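PDB 3OP7: aminotransferase class I and II from Streptococcus suis 89/1591, which probably catalyses pyridoxal phosphate-dependent transfer of amino groups, its cofactor being bound to a lysine as an internal aldimine. Local coordinates for residues Ile160-Asn165 with Thr174-Leu179. Sequence-based numbering, arbitrary orientation.
Sequences INNANN and TYLEEL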
ATOM      1  N   ILE A 160      12.158 -13.846  -9.208  1.00 23.77           N
ATOM      2  CA  ILE A 160      11.349 -14.847  -9.858  1.00 23.64           C
ATOM      3  C   ILE A 160       9.908 -14.801  -9.350  1.00 23.83           C
ATOM      4  O   ILE A 160       9.618 -14.205  -8.318  1.00 21.39           O
ATOM      5  CB  ILE A 160      11.920 -16.258  -9.621  1.00 25.16           C
ATOM      6  CG1 ILE A 160      11.841 -16.676  -8.139  1.00 24.44           C
ATOM      7  CG2 ILE A 160      13.370 -16.383 -10.178  1.00 25.21           C
ATOM      8  CD1 ILE A 160      12.259 -18.204  -7.943  1.00 24.04           C
ATOM      9  N   ASN A 161       9.009 -15.464 -10.074  1.00 23.89           N
ATOM     10  CA  ASN A 161       7.600 -15.526  -9.755  1.00 23.81           C
ATOM     11  C   ASN A 161       7.299 -17.022  -9.966  1.00 24.65           C
ATOM     12  O   ASN A 161       7.429 -17.562 -11.065  1.00 24.97           O
ATOM     13  CB  ASN A 161       6.873 -14.583 -10.715  1.00 23.48           C
ATOM     14  CG  ASN A 161       5.369 -14.452 -10.495  1.00 25.62           C
ATOM     15  OD1 ASN A 161       4.668 -14.012 -11.437  1.00 25.83           O
ATOM     16  ND2 ASN A 161       4.867 -14.750  -9.292  1.00 22.65           N
ATOM     17  N   ASN A 162       6.939 -17.705  -8.888  1.00 23.89           N
ATOM     18  CA  ASN A 162       6.860 -19.157  -8.881  1.00 25.31           C
ATOM     19  C   ASN A 162       5.574 -19.595  -8.148  1.00 26.08           C
ATOM     20  O   ASN A 162       5.516 -19.518  -6.916  1.00 23.62           O
ATOM     21  CB  ASN A 162       8.081 -19.760  -8.185  1.00 26.10           C
ATOM     22  CG  ASN A 162       8.400 -21.181  -8.679  1.00 27.09           C
ATOM     23  OD1 ASN A 162       8.170 -21.523  -9.879  1.00 29.22           O
ATOM     24  ND2 ASN A 162       8.877 -22.034  -7.768  1.00 24.85           N
ATOM     25  N   ALA A 163       4.545 -20.078  -8.864  1.00 25.21           N
ATOM     26  CA  ALA A 163       4.481 -20.146 -10.343  1.00 25.66           C
ATOM     27  C   ALA A 163       4.425 -18.817 -11.035  1.00 24.66           C
ATOM     28  O   ALA A 163       4.076 -17.821 -10.407  1.00 25.64           O
ATOM     29  CB  ALA A 163       3.257 -20.986 -10.751  1.00 26.65           C
ATOM     30  N   ASN A 164       4.694 -18.776 -12.346  1.00 26.14           N
ATOM     31  CA  ASN A 164       4.855 -17.482 -13.028  1.00 26.61           C
ATOM     32  C   ASN A 164       3.537 -16.932 -13.578  1.00 26.90           C
ATOM     33  O   ASN A 164       2.709 -17.678 -14.021  1.00 28.25           O
ATOM     34  CB  ASN A 164       5.840 -17.624 -14.202  1.00 26.90           C
ATOM     35  CG  ASN A 164       6.354 -16.254 -14.703  1.00 25.11           C
ATOM     36  OD1 ASN A 164       6.312 -15.235 -13.985  1.00 26.40           O
ATOM     37  ND2 ASN A 164       6.835 -16.224 -15.928  1.00 25.87           N
ATOM     38  N   ASN A 165       3.366 -15.618 -13.548  1.00 26.81           N
ATOM     39  CA  ASN A 165       2.280 -14.902 -14.234  1.00 27.02           C
ATOM     40  C   ASN A 165       2.929 -14.301 -15.483  1.00 28.29           C
ATOM     41  O   ASN A 165       3.751 -13.374 -15.351  1.00 28.68           O
ATOM     42  CB  ASN A 165       1.745 -13.804 -13.290  1.00 26.66           C
ATOM     43  CG  ASN A 165       0.560 -13.044 -13.852  1.00 27.89           C
ATOM     44  OD1 ASN A 165       0.383 -12.938 -15.033  1.00 28.40           O
ATOM     45  ND2 ASN A 165      -0.230 -12.446 -12.956  1.00 27.04           N
ATOM     46  N   THR A 174      14.395 -29.366  -7.734  1.00 35.77           N
ATOM     47  CA  THR A 174      15.670 -29.642  -8.430  1.00 36.78           C
ATOM     48  C   THR A 174      16.168 -28.371  -9.164  1.00 34.67           C
ATOM     49  O   THR A 174      17.349 -28.019  -9.099  1.00 34.59           O
ATOM     50  CB  THR A 174      15.518 -30.783  -9.411  1.00 38.52           C
ATOM     51  OG1 THR A 174      15.091 -31.953  -8.692  1.00 40.50           O
ATOM     52  CG2 THR A 174      16.854 -31.115 -10.126  1.00 38.72           C
ATOM     53  N   TYR A 175      15.259 -27.725  -9.875  1.00 33.07           N
ATOM     54  CA  TYR A 175      15.540 -26.444 -10.514  1.00 32.55           C
ATOM     55  C   TYR A 175      15.946 -25.338  -9.562  1.00 31.59           C
ATOM     56  O   TYR A 175      16.955 -24.657  -9.793  1.00 31.06           O
ATOM     57  CB  TYR A 175      14.323 -25.984 -11.314  1.00 33.02           C
ATOM     58  CG  TYR A 175      14.627 -24.851 -12.266  1.00 30.21           C
ATOM     59  CD1 TYR A 175      14.763 -23.561 -11.823  1.00 32.94           C
ATOM     60  CD2 TYR A 175      14.769 -25.099 -13.635  1.00 32.79           C
ATOM     61  CE1 TYR A 175      15.061 -22.522 -12.724  1.00 31.66           C
ATOM     62  CE2 TYR A 175      15.025 -24.065 -14.513  1.00 30.56           C
ATOM     63  CZ  TYR A 175      15.201 -22.796 -14.041  1.00 30.69           C
ATOM     64  OH  TYR A 175      15.478 -21.795 -14.924  1.00 31.50           O
ATOM     65  N   LEU A 176      15.139 -25.116  -8.515  1.00 30.32           N
ATOM     66  CA  LEU A 176      15.423 -24.115  -7.519  1.00 30.38           C
ATOM     67  C   LEU A 176      16.777 -24.283  -6.818  1.00 30.97           C
ATOM     68  O   LEU A 176      17.426 -23.289  -6.487  1.00 29.42           O
ATOM     69  CB  LEU A 176      14.312 -24.040  -6.438  1.00 29.63           C
ATOM     70  CG  LEU A 176      12.940 -23.548  -6.893  1.00 30.74           C
ATOM     71  CD1 LEU A 176      11.852 -23.766  -5.811  1.00 27.61           C
ATOM     72  CD2 LEU A 176      12.932 -22.056  -7.325  1.00 27.87           C
ATOM     73  N   GLU A 177      17.161 -25.518  -6.525  1.00 31.07           N
ATOM     74  CA  GLU A 177      18.410 -25.772  -5.865  1.00 32.05           C
ATOM     75  C   GLU A 177      19.581 -25.334  -6.762  1.00 32.39           C
ATOM     76  O   GLU A 177      20.579 -24.814  -6.241  1.00 32.83           O
ATOM     77  CB  GLU A 177      18.512 -27.281  -5.421  1.00 35.34           C
ATOM     78  CG  GLU A 177      17.615 -27.491  -4.162  1.00 37.68           C
ATOM     79  CD  GLU A 177      17.504 -28.943  -3.625  1.00 43.56           C
ATOM     80  OE1 GLU A 177      17.805 -29.885  -4.349  1.00 43.53           O
ATOM     81  OE2 GLU A 177      17.044 -29.101  -2.465  1.00 49.24           O
ATOM     82  N   GLU A 178      19.460 -25.549  -8.076  1.00 31.74           N
ATOM     83  CA  GLU A 178      20.483 -25.138  -9.037  1.00 32.14           C
ATOM     84  C   GLU A 178      20.537 -23.600  -9.178  1.00 31.18           C
ATOM     85  O   GLU A 178      21.631 -23.002  -9.197  1.00 30.46           O
ATOM     86  CB  GLU A 178      20.293 -25.883 -10.392  1.00 33.26           C
ATOM     87  CG  GLU A 178      21.526 -25.762 -11.276  1.00 34.14           C
ATOM     88  CD  GLU A 178      21.473 -26.530 -12.561  1.00 37.88           C
ATOM     89  OE1 GLU A 178      20.603 -27.404 -12.751  1.00 38.06           O
ATOM     90  OE2 GLU A 178      22.322 -26.227 -13.406  1.00 38.08           O
ATOM     91  N   LEU A 179      19.361 -22.971  -9.174  1.00 29.18           N
ATOM     92  CA  LEU A 179      19.235 -21.505  -9.154  1.00 27.63           C
ATOM     93  C   LEU A 179      19.937 -20.970  -7.908  1.00 27.43           C
ATOM     94  O   LEU A 179      20.688 -19.980  -7.957  1.00 28.26           O
ATOM     95  CB  LEU A 179      17.767 -21.102  -9.164  1.00 26.00           C
ATOM     96  CG  LEU A 179      17.393 -19.676  -8.821  1.00 28.36           C
ATOM     97  CD1 LEU A 179      18.101 -18.731  -9.795  1.00 30.46           C
ATOM     98  CD2 LEU A 179      15.849 -19.549  -8.858  1.00 26.09           C
TER
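I160 meets L176 and L179 through a single methyl group, CD1, which reaches between the two leucines one helical turn apart. It lies 3.9 Å from L179 CD2, the two side chains meeting tip to tip, and 4.0 Å from CD2 of L176, whose side chain slants across that of I160. With CG1 of I160 set between its backbone N and carbonyl carbon (chi1 66°) and CD1 extended beyond (chi2 173°), the side chain's outer arm points at the helix. A beta-branched isoleucine suits a strand, and its CG1-CD1 arm supplies the reach; leucines, branched only at CG, suit the helix and offer their methyls to the sheet. W132 of strand 128-135, two places along the sheet, touches both I160 and L179.

The second contact joins a polar group to an apolar one. ND2 of N162 comes against the isopropyl end of L176, 4.0 Å from CD1, in van der Waals contact. The amide of N162 also has a polar partner outside the two segments: OD1 accepts a hydrogen bond from M171 N, tying the residue just past the strand to the loop that leads into the helix.

Within segment 160-165, N165 N donates to N161 OD1 over 3.0 Å, from above the carbonyl plane. This bond spans the turn containing the cis peptide before A163.

Strands 157-161 and 189-193, parallel and adjacent, make a beta-alpha-beta unit with the intervening helix 173-184, consistent with the large domain of fold-type I PLP enzymes; the loop after the first strand carries N165, whose ND2 hydrogen-bonds O3 of the modified lysine, LLP, at position 222.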